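PDB 2CVI: 75aa long hypothetical regulatory protein AsnC from Pyrococcus horikoshii, which is of unknown function but, as a stand-alone Lrp/AsnC-type ligand-binding domain that pairs with a second copy of itself, may sense small molecules in transcriptional regulation. Local coordinates for residues P26-E30 / V42-T46. Residues are numbered along the deposited sequence; the frame is centred on the assembly and turned at random.
Sequences PEVKE and VKVET. With K (potassium ion), chain C.
V28 and V44 form an antiparallel non-hydrogen-bonded pair on the buried side of the contact, their side chains crossing obliquely with CG2 of V28 4.0 Å from CG1 of V44. F55 and L52 of helix 49-59 cover this face, and L52 also packs on T46, whose CG2 meets CG of E27. Backbone bonds flank the valines: E45 N donates to E27 O at 3.1 Å, and K43 O receives K29 N at 2.8 Å, both with N-H...O angles of 162°, plus a weak bond from E30 N. With K29 and E30 both set against K43, this is a classic beta bulge in the hairpin of strands 28-33 and 40-46, with 28-33 outermost in this chain's four-stranded antiparallel sheet of the Lrp/AsnC ligand-binding domain. Beyond it, K43 N returns to E30 O at 2.9 Å. V28 O points elsewhere, binding the potassium ion at 2.5 Å together with the carbonyls of L23 and M25.

Where V28 and V44 are buried, K29 is exposed and E30, K43 and E45 partly so, and charge and water join them. The K29 chain, bent at chi2 and again at chi4 (73°), crosses E45 at about a right angle, and its NZ reaches OE1 of E45 on the anti side, 20° out of the carboxylate plane, in a 2.8 Å salt bridge. With an alanine in place of E45, the K29 ammonium would probably lose this mate and be free to swing into solvent. E30 and K43 run side by side; a water lies between E30 OE2 and K43 NZ, which are 4.4 Å apart, beyond a salt bridge. The hydroxyl of Y32 hydrogen-bonds E30 OE1, and that of Y32 of the second subunit hydrogen-bonds K43 NZ.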
loop_
_atom_site.group_PDB
_atom_site.type_symbol
_atom_site.label_atom_id
_atom_site.label_comp_id
_atom_site.label_asym_id
_atom_site.label_seq_id
_atom_site.Cartn_x
_atom_site.Cartn_y
_atom_site.Cartn_z
ATOM N N PRO A 26 -6.680 -17.207 3.896
ATOM C CA PRO A 26 -7.845 -16.716 3.173
ATOM C C PRO A 26 -8.127 -15.204 3.217
ATOM O O PRO A 26 -8.617 -14.634 2.258
ATOM C CB PRO A 26 -8.981 -17.598 3.726
ATOM C CG PRO A 26 -8.544 -17.908 5.075
ATOM C CD PRO A 26 -7.060 -18.171 4.947
ATOM N N GLU A 27 -7.774 -14.566 4.319
ATOM C CA GLU A 27 -8.000 -13.140 4.440
ATOM C C GLU A 27 -7.078 -12.309 3.539
ATOM O O GLU A 27 -7.416 -11.180 3.191
ATOM C CB GLU A 27 -7.734 -12.683 5.868
ATOM C CG GLU A 27 -8.696 -13.238 6.898
ATOM C CD GLU A 27 -8.315 -14.612 7.416
ATOM O OE1 GLU A 27 -7.275 -15.202 6.981
ATOM O OE2 GLU A 27 -9.084 -15.088 8.282
ATOM N N VAL A 28 -5.902 -12.858 3.232
ATOM C CA VAL A 28 -4.896 -12.144 2.472
ATOM C C VAL A 28 -5.133 -12.244 0.983
ATOM O O VAL A 28 -5.104 -13.355 0.417
ATOM C CB VAL A 28 -3.483 -12.630 2.826
ATOM C CG1 VAL A 28 -2.452 -11.933 1.935
ATOM C CG2 VAL A 28 -3.206 -12.341 4.295
ATOM N N LYS A 29 -5.343 -11.084 0.364
ATOM C CA LYS A 29 -5.645 -11.045 -1.058
ATOM C C LYS A 29 -4.486 -10.699 -1.949
ATOM O O LYS A 29 -4.432 -11.151 -3.107
ATOM C CB LYS A 29 -6.797 -10.079 -1.330
ATOM C CG LYS A 29 -8.046 -10.365 -0.479
ATOM C CD LYS A 29 -8.472 -11.853 -0.523
ATOM C CE LYS A 29 -9.647 -12.227 0.435
ATOM N NZ LYS A 29 -10.955 -11.744 -0.003
ATOM N N GLU A 30 -3.555 -9.897 -1.435
ATOM C CA GLU A 30 -2.379 -9.492 -2.197
ATOM C C GLU A 30 -1.282 -9.237 -1.184
ATOM O O GLU A 30 -1.564 -8.859 -0.051
ATOM C CB GLU A 30 -2.586 -8.153 -2.924
ATOM C CG GLU A 30 -3.776 -8.126 -3.823
ATOM C CD GLU A 30 -4.054 -6.746 -4.364
ATOM O OE1 GLU A 30 -3.173 -5.863 -4.281
ATOM O OE2 GLU A 30 -5.168 -6.553 -4.890
ATOM N N VAL A 42 0.460 -5.865 2.749
ATOM C CA VAL A 42 -0.518 -6.903 2.476
ATOM C C VAL A 42 -1.919 -6.298 2.442
ATOM O O VAL A 42 -2.250 -5.413 3.246
ATOM C CB VAL A 42 -0.417 -8.004 3.553
ATOM C CG1 VAL A 42 1.082 -8.349 3.770
ATOM C CG2 VAL A 42 -1.069 -7.582 4.847
ATOM N N LYS A 43 -2.723 -6.703 1.461
ATOM C CA LYS A 43 -4.102 -6.217 1.347
ATOM C C LYS A 43 -4.955 -7.354 1.884
ATOM O O LYS A 43 -4.860 -8.491 1.420
ATOM C CB LYS A 43 -4.541 -5.908 -0.116
ATOM C CG LYS A 43 -5.920 -5.188 -0.188
ATOM C CD LYS A 43 -6.428 -4.954 -1.637
ATOM C CE LYS A 43 -7.681 -4.087 -1.657
ATOM N NZ LYS A 43 -8.310 -4.171 -3.018
ATOM N N VAL A 44 -5.786 -7.043 2.875
ATOM C CA VAL A 44 -6.692 -8.033 3.452
ATOM C C VAL A 44 -8.141 -7.571 3.366
ATOM O O VAL A 44 -8.448 -6.377 3.286
ATOM C CB VAL A 44 -6.404 -8.284 4.942
ATOM C CG1 VAL A 44 -5.039 -8.879 5.128
ATOM C CG2 VAL A 44 -6.511 -7.000 5.709
ATOM N N GLU A 45 -9.027 -8.561 3.300
ATOM C CA GLU A 45 -10.472 -8.333 3.332
ATOM C C GLU A 45 -11.025 -9.291 4.405
ATOM O O GLU A 45 -10.697 -10.485 4.434
ATOM C CB GLU A 45 -11.115 -8.607 1.944
ATOM C CG GLU A 45 -10.667 -7.616 0.875
ATOM C CD GLU A 45 -11.157 -7.956 -0.539
ATOM O OE1 GLU A 45 -11.517 -9.123 -0.781
ATOM O OE2 GLU A 45 -11.163 -7.052 -1.391
ATOM N N THR A 46 -11.854 -8.749 5.288
ATOM C CA THR A 46 -12.475 -9.516 6.372
ATOM C C THR A 46 -13.955 -9.154 6.461
ATOM O O THR A 46 -14.373 -8.111 5.963
ATOM C CB THR A 46 -11.787 -9.249 7.740
ATOM O OG1 THR A 46 -11.897 -7.864 8.086
ATOM C CG2 THR A 46 -10.300 -9.686 7.692
HETATM K K K C . -5.132 -15.807 0.036
HETATM O O HOH W 1 -6.501 -4.387 -5.199
HETATM O O HOH W 2 -6.324 -18.722 0.888
#